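Local coordinates for putative cell invasion protein with MAC/Perforin domain (Bacteroides thetaiotaomicron VPI-5482, PDB 3KK7) that is of uncertain function but belongs to the membrane-attack complex/perforin family and may take part in cell invasion, at residues N150-E155 with Y227-N232; K241-A246 with S289-S294; N248-W253 with E282-K287. All blocks are in the same frame, centred on the assembly; numbering follows the deposited sequence.

All three contacts lie within the MACPF region, on the same side of the chain's centre. Contacts 1 and 2 have centres about 11 Å apart, contacts 2 and 3 about 7 Å, and contacts 1 and 3 about 17 Å. Contact 1 closes before the other two open. Contact 3 falls within the span between the segments of contact 2, and both use helix 236-249. Strands 220-230 and 288-298, neighbours in the curled antiparallel sheet, carry one segment each of contacts 1 and 2, respectively. Helices 236-249 and 278-285 lie between these strands in sequence. Contact 1 sets a loop on the sheet, contact 2 packs helix 236-249 on it, and contact 3 joins that part of the chain to helix 278-285.

Contact 1: residues N150-E155 with Y227-N232; sequences NTDDSE and YGVDTN
Asp-152 and Tyr-227 carry most of this surface contact, with Val-229 beside them. The phenol of Tyr-227 donates a hydrogen bond through OH to OD2 of Asp-152, at 3.2 Å. OD2 accepts with its anti lone pair, the one facing away from the other carboxylate oxygen. The two side chains approach from opposite directions. OD2 sits at the edge of the ring, in its plane, and also lies 3.4 Å from CE1 of Tyr-227. The carboxylate is tilted by 28° from the ring plane. CG of Tyr-227 stands anti to its own backbone N (chi1 -178°), which points the phenol from the strand to the loop. CB of Asp-152 also comes close to the phenol, 3.5 Å from OH of Tyr-227.

Strand 220-230 runs between strands 157-173 and 288-298 in the bent central sheet of the MACPF fold. Its backbone bonds, such as Tyr-227 with Ser-292 and Gly-228 with Val-158, fix it on both flanks. The loop 150-155 leads from helix 133-146 into strand 157-173, and here it folds over the end of that sheet.

Val-229, two residues beyond the tyrosine, also points toward the loop. Its CG2 methyl lies against the carboxylate, 3.4 Å from OD2 of Asp-152 and 3.5 Å from OD1 of Asp-152. The same acid group therefore meets a donor and a methyl. Asn-150 adds a smaller touch beside the phenol. A phenylalanine in place of Tyr-227 would probably leave the Asp-152 carboxylate without its hydroxyl donor and freer to turn over the strand. Further along the loop, OD1 of Asp-153 accepts from the backbone N of Glu-155 at 3.1 Å, which forms an Asx turn just before the strand begins.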
ATOM      1  N   ASN A 150      -4.850  15.992 -27.856  1.00 51.36           N
ATOM      2  CA  ASN A 150      -6.087  15.902 -28.691  1.00 51.81           C
ATOM      3  C   ASN A 150      -7.140  16.966 -28.433  1.00 51.91           C
ATOM      4  O   ASN A 150      -7.289  17.438 -27.312  1.00 52.03           O
ATOM      5  CB  ASN A 150      -6.836  14.581 -28.462  1.00 51.82           C
ATOM      6  CG  ASN A 150      -6.036  13.587 -27.698  1.00 52.71           C
ATOM      7  OD1 ASN A 150      -5.354  12.749 -28.284  1.00 55.79           O
ATOM      8  ND2 ASN A 150      -6.085  13.678 -26.374  1.00 54.61           N
ATOM      9  N   THR A 151      -7.908  17.267 -29.477  1.00 51.98           N
ATOM     10  CA  THR A 151      -9.157  18.036 -29.375  1.00 52.24           C
ATOM     11  C   THR A 151     -10.351  17.080 -29.255  1.00 51.84           C
ATOM     12  O   THR A 151     -11.501  17.536 -29.126  1.00 52.09           O
ATOM     13  CB  THR A 151      -9.369  18.948 -30.644  1.00 52.40           C
ATOM     14  OG1 THR A 151      -8.567  20.124 -30.511  1.00 53.23           O
ATOM     15  CG2 THR A 151     -10.864  19.367 -30.880  1.00 52.53           C
ATOM     16  N   ASP A 152     -10.077  15.770 -29.289  1.00 50.92           N
ATOM     17  CA  ASP A 152     -11.118  14.741 -29.480  1.00 49.90           C
ATOM     18  C   ASP A 152     -12.277  14.812 -28.485  1.00 48.83           C
ATOM     19  O   ASP A 152     -12.083  15.084 -27.290  1.00 49.21           O
ATOM     20  CB  ASP A 152     -10.500  13.339 -29.461  1.00 49.98           C
ATOM     21  CG  ASP A 152      -9.651  13.049 -30.696  1.00 49.66           C
ATOM     22  OD1 ASP A 152     -10.056  13.460 -31.809  1.00 49.79           O
ATOM     23  OD2 ASP A 152      -8.593  12.393 -30.547  1.00 47.40           O
ATOM     24  N   ASP A 153     -13.481  14.599 -29.018  1.00 47.22           N
ATOM     25  CA  ASP A 153     -14.723  14.537 -28.250  1.00 45.85           C
ATOM     26  C   ASP A 153     -14.736  13.189 -27.546  1.00 44.12           C
ATOM     27  O   ASP A 153     -14.947  12.151 -28.177  1.00 43.85           O
ATOM     28  CB  ASP A 153     -15.912  14.663 -29.226  1.00 46.22           C
ATOM     29  CG  ASP A 153     -17.296  14.579 -28.554  1.00 47.25           C
ATOM     30  OD1 ASP A 153     -17.403  14.280 -27.337  1.00 47.10           O
ATOM     31  OD2 ASP A 153     -18.295  14.800 -29.294  1.00 48.95           O
ATOM     32  N   SER A 154     -14.529  13.204 -26.238  1.00 41.90           N
ATOM     33  CA  SER A 154     -14.479  11.960 -25.481  1.00 40.54           C
ATOM     34  C   SER A 154     -15.617  10.956 -25.828  1.00 38.61           C
ATOM     35  O   SER A 154     -15.446   9.754 -25.664  1.00 38.30           O
ATOM     36  CB  SER A 154     -14.466  12.251 -23.965  1.00 40.63           C
ATOM     37  OG  SER A 154     -15.765  12.597 -23.506  1.00 40.13           O
ATOM     38  N   GLU A 155     -16.763  11.442 -26.294  1.00 36.55           N
ATOM     39  CA  GLU A 155     -17.872  10.565 -26.692  1.00 35.29           C
ATOM     40  C   GLU A 155     -17.484   9.576 -27.745  1.00 32.74           C
ATOM     41  O   GLU A 155     -18.014   8.477 -27.773  1.00 32.49           O
ATOM     42  CB  GLU A 155     -19.017  11.373 -27.266  1.00 35.84           C
ATOM     43  CG  GLU A 155     -19.747  12.201 -26.258  1.00 38.97           C
ATOM     44  CD  GLU A 155     -21.138  11.691 -26.020  1.00 44.19           C
ATOM     45  OE1 GLU A 155     -21.257  10.692 -25.256  1.00 47.78           O
ATOM     46  OE2 GLU A 155     -22.097  12.296 -26.602  1.00 46.14           O
ATOM     47  N   TYR A 227      -5.414   4.012 -29.105  1.00 23.76           N
ATOM     48  CA  TYR A 227      -6.281   5.158 -28.939  1.00 24.39           C
ATOM     49  C   TYR A 227      -7.026   5.400 -30.237  1.00 24.19           C
ATOM     50  O   TYR A 227      -6.430   5.790 -31.230  1.00 24.64           O
ATOM     51  CB  TYR A 227      -5.459   6.372 -28.511  1.00 24.42           C
ATOM     52  CG  TYR A 227      -6.297   7.604 -28.261  1.00 24.68           C
ATOM     53  CD1 TYR A 227      -6.596   8.480 -29.293  1.00 22.59           C
ATOM     54  CD2 TYR A 227      -6.780   7.915 -26.967  1.00 24.48           C
ATOM     55  CE1 TYR A 227      -7.368   9.631 -29.058  1.00 22.99           C
ATOM     56  CE2 TYR A 227      -7.552   9.075 -26.734  1.00 23.30           C
ATOM     57  CZ  TYR A 227      -7.830   9.917 -27.787  1.00 21.82           C
ATOM     58  OH  TYR A 227      -8.576  11.042 -27.594  1.00 25.25           O
ATOM     59  N   GLY A 228      -8.333   5.129 -30.222  1.00 24.65           N
ATOM     60  CA  GLY A 228      -9.216   5.280 -31.393  1.00 24.33           C
ATOM     61  C   GLY A 228     -10.325   6.332 -31.267  1.00 24.58           C
ATOM     62  O   GLY A 228     -10.915   6.539 -30.188  1.00 23.45           O
ATOM     63  N   VAL A 229     -10.597   7.011 -32.390  1.00 24.89           N
ATOM     64  CA  VAL A 229     -11.773   7.871 -32.505  1.00 24.81           C
ATOM     65  C   VAL A 229     -12.781   7.130 -33.391  1.00 25.52           C
ATOM     66  O   VAL A 229     -12.583   6.997 -34.608  1.00 25.92           O
ATOM     67  CB  VAL A 229     -11.426   9.253 -33.055  1.00 24.62           C
ATOM     68  CG1 VAL A 229     -12.685  10.066 -33.324  1.00 23.36           C
ATOM     69  CG2 VAL A 229     -10.507   9.970 -32.073  1.00 23.19           C
ATOM     70  N   ASP A 230     -13.847   6.633 -32.768  1.00 25.75           N
ATOM     71  CA  ASP A 230     -14.854   5.873 -33.476  1.00 26.24           C
ATOM     72  C   ASP A 230     -15.693   6.882 -34.259  1.00 27.09           C
ATOM     73  O   ASP A 230     -16.240   7.844 -33.712  1.00 28.03           O
ATOM     74  CB  ASP A 230     -15.702   5.055 -32.500  1.00 26.07           C
ATOM     75  CG  ASP A 230     -16.472   3.943 -33.177  1.00 25.23           C
ATOM     76  OD1 ASP A 230     -17.389   4.231 -33.982  1.00 22.07           O
ATOM     77  OD2 ASP A 230     -16.165   2.774 -32.873  1.00 23.34           O
ATOM     78  N   THR A 231     -15.752   6.660 -35.557  1.00 27.83           N
ATOM     79  CA  THR A 231     -16.387   7.570 -36.489  1.00 28.00           C
ATOM     80  C   THR A 231     -17.884   7.720 -36.236  1.00 28.39           C
ATOM     81  O   THR A 231     -18.428   8.843 -36.278  1.00 28.56           O
ATOM     82  CB  THR A 231     -16.145   7.051 -37.919  1.00 28.03           C
ATOM     83  OG1 THR A 231     -14.727   6.928 -38.118  1.00 27.47           O
ATOM     84  CG2 THR A 231     -16.801   7.979 -39.011  1.00 26.80           C
ATOM     85  N   ASN A 232     -18.544   6.603 -35.951  1.00 28.42           N
ATOM     86  CA  ASN A 232     -20.001   6.610 -35.907  1.00 28.45           C
ATOM     87  C   ASN A 232     -20.713   6.107 -34.662  1.00 28.18           C
ATOM     88  O   ASN A 232     -21.919   6.306 -34.562  1.00 28.94           O
ATOM     89  CB  ASN A 232     -20.543   5.908 -37.160  1.00 28.37           C
ATOM     90  CG  ASN A 232     -20.590   6.840 -38.368  1.00 27.18           C
ATOM     91  OD1 ASN A 232     -19.933   6.602 -39.370  1.00 28.32           O
ATOM     92  ND2 ASN A 232     -21.370   7.905 -38.266  1.00 25.30           N
TER

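Contact 2: residues K241-A246 with S289-S294; sequences KDMDVA and SALSYS
Leu-291 reaches from the strand to the helix and divides its two methyls between Met-243 and Ala-246. CD1 of Leu-291 meets CE of Met-243, a selenomethionine, at 3.5 Å. The selenium follows, with SE of Met-243 at 3.9 Å from CD1 of Leu-291. The other branch, CD2 of Leu-291, lies 3.7 Å from CB of Ala-246. Leu-291 points toward the helix, with CG anti to the backbone N (chi1 -177°). Met-243 starts off to one side. Its chain bends at chi2 (68°) and chi3 (69°), and the bends bring its terminal methyl to the leucine. The two long side chains cross at a slant. Ala-246 comes one turn later on the same helix and points its methyl toward the strand.

All three residues are buried, and no hydrogen bond crosses between the segments. Phe-226 touches both Met-243 and Leu-291, Phe-288 touches Met-243 and Ala-246, and Ile-284 adds a further apolar surface. This apolar packing joins helix 236-249 to strand 288-298, as expected of the MACPF fold, where a helical cluster inserted between two strands packs on the central bent sheet.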
ATOM      1  N   LYS A 241     -16.778  -3.098 -29.143  1.00 25.80           N
ATOM      2  CA  LYS A 241     -16.818  -4.143 -30.158  1.00 25.59           C
ATOM      3  C   LYS A 241     -16.000  -3.682 -31.373  1.00 25.51           C
ATOM      4  O   LYS A 241     -15.262  -4.480 -31.958  1.00 25.62           O
ATOM      5  CB  LYS A 241     -18.261  -4.525 -30.540  1.00 25.76           C
ATOM      6  CG  LYS A 241     -18.403  -5.816 -31.381  1.00 25.84           C
ATOM      7  N   ASP A 242     -16.081  -2.402 -31.727  1.00 24.87           N
ATOM      8  CA  ASP A 242     -15.243  -1.899 -32.812  1.00 24.93           C
ATOM      9  C   ASP A 242     -13.755  -2.044 -32.475  1.00 24.55           C
ATOM     10  O   ASP A 242     -12.951  -2.470 -33.289  1.00 24.81           O
ATOM     11  CB  ASP A 242     -15.573  -0.446 -33.158  1.00 25.20           C
ATOM     12  CG  ASP A 242     -16.949  -0.285 -33.829  1.00 26.03           C
ATOM     13  OD1 ASP A 242     -17.561  -1.300 -34.218  1.00 29.24           O
ATOM     14  OD2 ASP A 242     -17.423   0.863 -33.979  1.00 25.93           O
HETATM   15  N   MSE A 243     -13.382  -1.723 -31.252  1.00 24.54           N
HETATM   16  CA  MSE A 243     -11.972  -1.815 -30.854  1.00 23.93           C
HETATM   17  C   MSE A 243     -11.539  -3.292 -30.764  1.00 24.19           C
HETATM   18  O   MSE A 243     -10.460  -3.661 -31.264  1.00 23.75           O
HETATM   19  CB  MSE A 243     -11.750  -1.050 -29.543  1.00 23.22           C
HETATM   20  CG  MSE A 243     -10.336  -1.155 -28.966  1.00 22.67           C
HETATM   21 SE   MSE A 243      -8.971  -0.283 -30.020  0.75 18.04          SE
HETATM   22  CE  MSE A 243      -9.509   1.581 -29.707  1.00 19.58           C
ATOM     23  N   ASP A 244     -12.389  -4.123 -30.146  1.00 24.09           N
ATOM     24  CA  ASP A 244     -12.189  -5.572 -30.127  1.00 24.52           C
ATOM     25  C   ASP A 244     -11.828  -6.105 -31.534  1.00 24.44           C
ATOM     26  O   ASP A 244     -10.919  -6.918 -31.680  1.00 24.51           O
ATOM     27  CB  ASP A 244     -13.465  -6.297 -29.638  1.00 24.59           C
ATOM     28  CG  ASP A 244     -13.710  -6.178 -28.141  1.00 24.35           C
ATOM     29  OD1 ASP A 244     -12.864  -5.672 -27.367  1.00 25.87           O
ATOM     30  OD2 ASP A 244     -14.790  -6.606 -27.724  1.00 24.81           O
ATOM     31  N   VAL A 245     -12.535  -5.639 -32.560  1.00 24.73           N
ATOM     32  CA  VAL A 245     -12.312  -6.101 -33.939  1.00 25.03           C
ATOM     33  C   VAL A 245     -11.019  -5.529 -34.465  1.00 25.00           C
ATOM     34  O   VAL A 245     -10.259  -6.232 -35.150  1.00 25.51           O
ATOM     35  CB  VAL A 245     -13.453  -5.657 -34.886  1.00 25.48           C
ATOM     36  CG1 VAL A 245     -13.177  -6.071 -36.343  1.00 25.33           C
ATOM     37  CG2 VAL A 245     -14.807  -6.220 -34.409  1.00 26.38           C
ATOM     38  N   ALA A 246     -10.754  -4.262 -34.138  1.00 24.21           N
ATOM     39  CA  ALA A 246      -9.572  -3.595 -34.658  1.00 23.84           C
ATOM     40  C   ALA A 246      -8.307  -4.210 -34.079  1.00 23.91           C
ATOM     41  O   ALA A 246      -7.391  -4.593 -34.812  1.00 23.05           O
ATOM     42  CB  ALA A 246      -9.619  -2.133 -34.380  1.00 23.28           C
ATOM     43  N   SER A 289     -12.047   6.820 -37.529  1.00 23.97           N
ATOM     44  CA  SER A 289     -11.437   7.962 -38.234  1.00 23.06           C
ATOM     45  C   SER A 289      -9.968   8.077 -37.870  1.00 22.83           C
ATOM     46  O   SER A 289      -9.216   8.715 -38.567  1.00 22.60           O
ATOM     47  CB  SER A 289     -12.158   9.285 -37.903  1.00 23.21           C
ATOM     48  OG  SER A 289     -13.539   9.205 -38.196  1.00 19.97           O
ATOM     49  N   ALA A 290      -9.556   7.486 -36.753  1.00 22.90           N
ATOM     50  CA  ALA A 290      -8.120   7.359 -36.454  1.00 22.80           C
ATOM     51  C   ALA A 290      -7.977   6.283 -35.414  1.00 23.17           C
ATOM     52  O   ALA A 290      -8.816   6.209 -34.500  1.00 24.87           O
ATOM     53  CB  ALA A 290      -7.534   8.677 -35.927  1.00 21.74           C
ATOM     54  N   LEU A 291      -6.950   5.444 -35.550  1.00 23.02           N
ATOM     55  CA  LEU A 291      -6.567   4.480 -34.507  1.00 22.46           C
ATOM     56  C   LEU A 291      -5.062   4.433 -34.438  1.00 22.36           C
ATOM     57  O   LEU A 291      -4.423   4.035 -35.388  1.00 21.87           O
ATOM     58  CB  LEU A 291      -7.092   3.078 -34.798  1.00 22.27           C
ATOM     59  CG  LEU A 291      -6.785   2.035 -33.709  1.00 21.19           C
ATOM     60  CD1 LEU A 291      -7.405   2.408 -32.362  1.00 19.22           C
ATOM     61  CD2 LEU A 291      -7.293   0.706 -34.176  1.00 19.86           C
ATOM     62  N   SER A 292      -4.518   4.824 -33.295  1.00 22.83           N
ATOM     63  CA  SER A 292      -3.084   4.910 -33.102  1.00 23.57           C
ATOM     64  C   SER A 292      -2.662   3.940 -32.035  1.00 23.77           C
ATOM     65  O   SER A 292      -3.506   3.489 -31.264  1.00 23.85           O
ATOM     66  CB  SER A 292      -2.697   6.312 -32.697  1.00 23.62           C
ATOM     67  OG  SER A 292      -2.787   7.147 -33.832  1.00 24.90           O
ATOM     68  N   TYR A 293      -1.369   3.601 -32.006  1.00 23.80           N
ATOM     69  CA  TYR A 293      -0.844   2.642 -31.005  1.00 23.46           C
ATOM     70  C   TYR A 293       0.562   2.931 -30.557  1.00 23.52           C
ATOM     71  O   TYR A 293       1.295   3.629 -31.227  1.00 23.69           O
ATOM     72  CB  TYR A 293      -0.861   1.226 -31.551  1.00 23.29           C
ATOM     73  CG  TYR A 293       0.222   0.899 -32.596  1.00 23.26           C
ATOM     74  CD1 TYR A 293       0.066   1.264 -33.930  1.00 22.81           C
ATOM     75  CD2 TYR A 293       1.359   0.150 -32.259  1.00 23.01           C
ATOM     76  CE1 TYR A 293       1.016   0.935 -34.890  1.00 23.88           C
ATOM     77  CE2 TYR A 293       2.342  -0.172 -33.235  1.00 22.91           C
ATOM     78  CZ  TYR A 293       2.152   0.217 -34.538  1.00 22.33           C
ATOM     79  OH  TYR A 293       3.073  -0.069 -35.505  1.00 22.44           O
ATOM     80  N   SER A 294       0.928   2.369 -29.419  1.00 23.45           N
ATOM     81  CA  SER A 294       2.277   2.431 -28.942  1.00 23.95           C
ATOM     82  C   SER A 294       2.588   1.085 -28.322  1.00 24.39           C
ATOM     83  O   SER A 294       1.762   0.531 -27.620  1.00 24.77           O
ATOM     84  CB  SER A 294       2.427   3.558 -27.917  1.00 24.41           C
ATOM     85  OG  SER A 294       3.680   3.518 -27.246  1.00 25.22           O
TER

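Contact 3: residues N248-W253 with E282-K287; sequences NASYEW and ETITNK
OG of Ser-250 is hydrogen-bonded to the carbonyl O of Ala-246, four residues back, and at the same time lies 3.3 Å from the CD1 methyl of Ile-284. The torsion allows this: OG stands anti to the carbonyl carbon of Ser-250 and beside the backbone N (chi1 -70°). The hydroxyl thus turns back toward the Ala-246 carbonyl. Ile-284 meets it with the far end of its chain. The chain is nearly extended at chi2 (160°), so CD1 leads and CG1 of Ile-284 follows at 4.1 Å from OG of Ser-250.

A second, purely apolar touch lies alongside. CB of Ala-249 faces the CG2 methyl of Thr-283 at 4.0 Å. Both residues point toward each other across the contact. The threonine turns its methyl branch, not its hydroxyl, to the alanine.

The contact joins helix 278-285 to the part of the chain where helix 236-249 gives way to strand 251-254. Ser-250 makes a backbone bond with Gly-275. Asn-280 also bonds through ND2 to the carbonyl O of Ala-249, which ties the same two parts together. Thr-276 and Ile-313 touch both Ser-250 and Ile-284.

No hydrogen bond or salt bridge runs between 248-253 and 282-287. The buried hydroxyl is satisfied by the helix carbonyl, so it can pack against a methyl without a polar partner across the contact. The attraction between these two segments therefore probably rests on van der Waals packing.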
ATOM      1  N   ASN A 248      -7.841  -7.076 -32.905  1.00 26.73           N
ATOM      2  CA  ASN A 248      -7.708  -8.411 -33.450  1.00 27.51           C
ATOM      3  C   ASN A 248      -7.298  -8.460 -34.925  1.00 27.45           C
ATOM      4  O   ASN A 248      -6.737  -9.460 -35.361  1.00 28.29           O
ATOM      5  CB  ASN A 248      -8.984  -9.199 -33.200  1.00 27.93           C
ATOM      6  CG  ASN A 248      -8.711 -10.556 -32.603  1.00 31.67           C
ATOM      7  OD1 ASN A 248      -7.993 -10.673 -31.578  1.00 35.87           O
ATOM      8  ND2 ASN A 248      -9.301 -11.603 -33.207  1.00 32.72           N
ATOM      9  N   ALA A 249      -7.553  -7.405 -35.690  1.00 27.22           N
ATOM     10  CA  ALA A 249      -7.077  -7.341 -37.072  1.00 27.59           C
ATOM     11  C   ALA A 249      -5.713  -6.658 -37.199  1.00 28.10           C
ATOM     12  O   ALA A 249      -5.193  -6.524 -38.310  1.00 27.71           O
ATOM     13  CB  ALA A 249      -8.089  -6.620 -37.961  1.00 27.03           C
ATOM     14  N   SER A 250      -5.124  -6.258 -36.072  1.00 28.97           N
ATOM     15  CA  SER A 250      -3.967  -5.360 -36.088  1.00 29.85           C
ATOM     16  C   SER A 250      -2.665  -5.959 -35.632  1.00 29.95           C
ATOM     17  O   SER A 250      -1.709  -5.225 -35.393  1.00 29.83           O
ATOM     18  CB  SER A 250      -4.262  -4.131 -35.235  1.00 30.05           C
ATOM     19  OG  SER A 250      -5.231  -3.347 -35.893  1.00 32.58           O
ATOM     20  N   TYR A 251      -2.606  -7.280 -35.505  1.00 30.14           N
ATOM     21  CA  TYR A 251      -1.335  -7.913 -35.230  1.00 30.14           C
ATOM     22  C   TYR A 251      -1.336  -9.286 -35.833  1.00 30.65           C
ATOM     23  O   TYR A 251      -2.371  -9.789 -36.202  1.00 30.28           O
ATOM     24  CB  TYR A 251      -1.052  -7.932 -33.730  1.00 29.62           C
ATOM     25  CG  TYR A 251      -1.785  -8.990 -32.996  1.00 28.94           C
ATOM     26  CD1 TYR A 251      -3.075  -8.769 -32.537  1.00 28.13           C
ATOM     27  CD2 TYR A 251      -1.195 -10.230 -32.758  1.00 29.72           C
ATOM     28  CE1 TYR A 251      -3.778  -9.748 -31.860  1.00 28.04           C
ATOM     29  CE2 TYR A 251      -1.894 -11.232 -32.080  1.00 30.29           C
ATOM     30  CZ  TYR A 251      -3.189 -10.981 -31.635  1.00 29.29           C
ATOM     31  OH  TYR A 251      -3.885 -11.951 -30.962  1.00 28.09           O
ATOM     32  N   GLU A 252      -0.164  -9.880 -35.960  1.00 32.08           N
ATOM     33  CA  GLU A 252      -0.068 -11.215 -36.483  1.00 33.57           C
ATOM     34  C   GLU A 252       0.952 -12.029 -35.699  1.00 34.98           C
ATOM     35  O   GLU A 252       2.099 -11.628 -35.554  1.00 34.88           O
ATOM     36  CB  GLU A 252       0.295 -11.181 -37.966  1.00 33.42           C
ATOM     37  CG  GLU A 252      -0.184 -12.410 -38.703  1.00 34.40           C
ATOM     38  CD  GLU A 252       0.288 -12.460 -40.139  1.00 35.79           C
ATOM     39  OE1 GLU A 252       1.515 -12.583 -40.348  1.00 37.93           O
ATOM     40  OE2 GLU A 252      -0.565 -12.385 -41.046  1.00 35.05           O
ATOM     41  N   TRP A 253       0.512 -13.166 -35.177  1.00 37.21           N
ATOM     42  CA  TRP A 253       1.410 -14.141 -34.581  1.00 39.02           C
ATOM     43  C   TRP A 253       1.237 -15.452 -35.363  1.00 41.16           C
ATOM     44  O   TRP A 253       0.293 -16.201 -35.116  1.00 40.87           O
ATOM     45  CB  TRP A 253       1.105 -14.315 -33.085  1.00 38.62           C
ATOM     46  CG  TRP A 253       2.233 -14.917 -32.278  1.00 38.63           C
ATOM     47  CD1 TRP A 253       3.375 -15.503 -32.758  1.00 39.11           C
ATOM     48  CD2 TRP A 253       2.301 -15.040 -30.849  1.00 37.54           C
ATOM     49  NE1 TRP A 253       4.154 -15.952 -31.719  1.00 38.23           N
ATOM     50  CE2 TRP A 253       3.524 -15.679 -30.540  1.00 37.03           C
ATOM     51  CE3 TRP A 253       1.462 -14.650 -29.802  1.00 37.28           C
ATOM     52  CZ2 TRP A 253       3.921 -15.948 -29.238  1.00 37.18           C
ATOM     53  CZ3 TRP A 253       1.859 -14.916 -28.502  1.00 37.34           C
ATOM     54  CH2 TRP A 253       3.084 -15.555 -28.233  1.00 37.95           C
ATOM     55  N   GLU A 282      -8.814  -1.691 -44.174  1.00 37.62           N
ATOM     56  CA  GLU A 282     -10.242  -1.421 -44.367  1.00 37.35           C
ATOM     57  C   GLU A 282     -11.073  -1.802 -43.128  1.00 36.10           C
ATOM     58  O   GLU A 282     -11.974  -1.065 -42.738  1.00 36.54           O
ATOM     59  CB  GLU A 282     -10.735  -2.186 -45.585  1.00 38.07           C
ATOM     60  CG  GLU A 282     -12.017  -1.668 -46.202  1.00 41.37           C
ATOM     61  CD  GLU A 282     -11.990  -1.751 -47.743  1.00 45.74           C
ATOM     62  OE1 GLU A 282     -11.000  -1.245 -48.351  1.00 47.60           O
ATOM     63  OE2 GLU A 282     -12.949  -2.313 -48.337  1.00 47.38           O
ATOM     64  N   THR A 283     -10.759  -2.928 -42.490  1.00 34.41           N
ATOM     65  CA  THR A 283     -11.427  -3.314 -41.242  1.00 33.36           C
ATOM     66  C   THR A 283     -11.384  -2.191 -40.199  1.00 32.63           C
ATOM     67  O   THR A 283     -12.291  -2.064 -39.380  1.00 32.05           O
ATOM     68  CB  THR A 283     -10.762  -4.560 -40.588  1.00 33.26           C
ATOM     69  OG1 THR A 283     -10.798  -5.656 -41.494  1.00 33.38           O
ATOM     70  CG2 THR A 283     -11.478  -4.977 -39.301  1.00 32.72           C
ATOM     71  N   ILE A 284     -10.311  -1.409 -40.215  1.00 31.77           N
ATOM     72  CA  ILE A 284     -10.087  -0.375 -39.217  1.00 31.33           C
ATOM     73  C   ILE A 284     -10.722   0.931 -39.635  1.00 30.66           C
ATOM     74  O   ILE A 284     -11.493   1.528 -38.901  1.00 31.04           O
ATOM     75  CB  ILE A 284      -8.575  -0.187 -38.964  1.00 31.56           C
ATOM     76  CG1 ILE A 284      -8.059  -1.367 -38.137  1.00 32.03           C
ATOM     77  CG2 ILE A 284      -8.296   1.103 -38.237  1.00 30.37           C
ATOM     78  CD1 ILE A 284      -6.611  -1.545 -38.241  1.00 33.13           C
ATOM     79  N   THR A 285     -10.412   1.363 -40.833  1.00 30.15           N
ATOM     80  CA  THR A 285     -10.918   2.633 -41.323  1.00 29.79           C
ATOM     81  C   THR A 285     -12.455   2.677 -41.456  1.00 29.44           C
ATOM     82  O   THR A 285     -13.052   3.741 -41.297  1.00 28.43           O
ATOM     83  CB  THR A 285     -10.258   2.978 -42.652  1.00 29.54           C
ATOM     84  OG1 THR A 285     -10.482   1.897 -43.567  1.00 29.89           O
ATOM     85  CG2 THR A 285      -8.763   3.196 -42.435  1.00 28.14           C
ATOM     86  N   ASN A 286     -13.074   1.532 -41.737  1.00 29.37           N
ATOM     87  CA  ASN A 286     -14.533   1.424 -41.768  1.00 29.85           C
ATOM     88  C   ASN A 286     -15.209   1.737 -40.424  1.00 29.13           C
ATOM     89  O   ASN A 286     -16.379   2.101 -40.393  1.00 29.19           O
ATOM     90  CB  ASN A 286     -14.974   0.028 -42.220  1.00 30.77           C
ATOM     91  CG  ASN A 286     -14.766  -0.229 -43.734  1.00 33.53           C
ATOM     92  OD1 ASN A 286     -14.443   0.673 -44.530  1.00 35.96           O
ATOM     93  ND2 ASN A 286     -14.957  -1.489 -44.124  1.00 36.21           N
ATOM     94  N   LYS A 287     -14.481   1.599 -39.324  1.00 28.42           N
ATOM     95  CA  LYS A 287     -15.020   1.927 -38.003  1.00 27.74           C
ATOM     96  C   LYS A 287     -14.371   3.137 -37.336  1.00 26.64           C
ATOM     97  O   LYS A 287     -15.001   3.797 -36.513  1.00 25.88           O
ATOM     98  CB  LYS A 287     -14.883   0.708 -37.084  1.00 28.04           C
ATOM     99  CG  LYS A 287     -15.691  -0.517 -37.525  1.00 29.03           C
ATOM    100  CD  LYS A 287     -17.182  -0.201 -37.751  1.00 30.12           C
ATOM    101  CE  LYS A 287     -17.942  -1.413 -38.213  1.00 29.99           C
ATOM    102  NZ  LYS A 287     -19.376  -1.205 -37.956  1.00 31.17           N
TER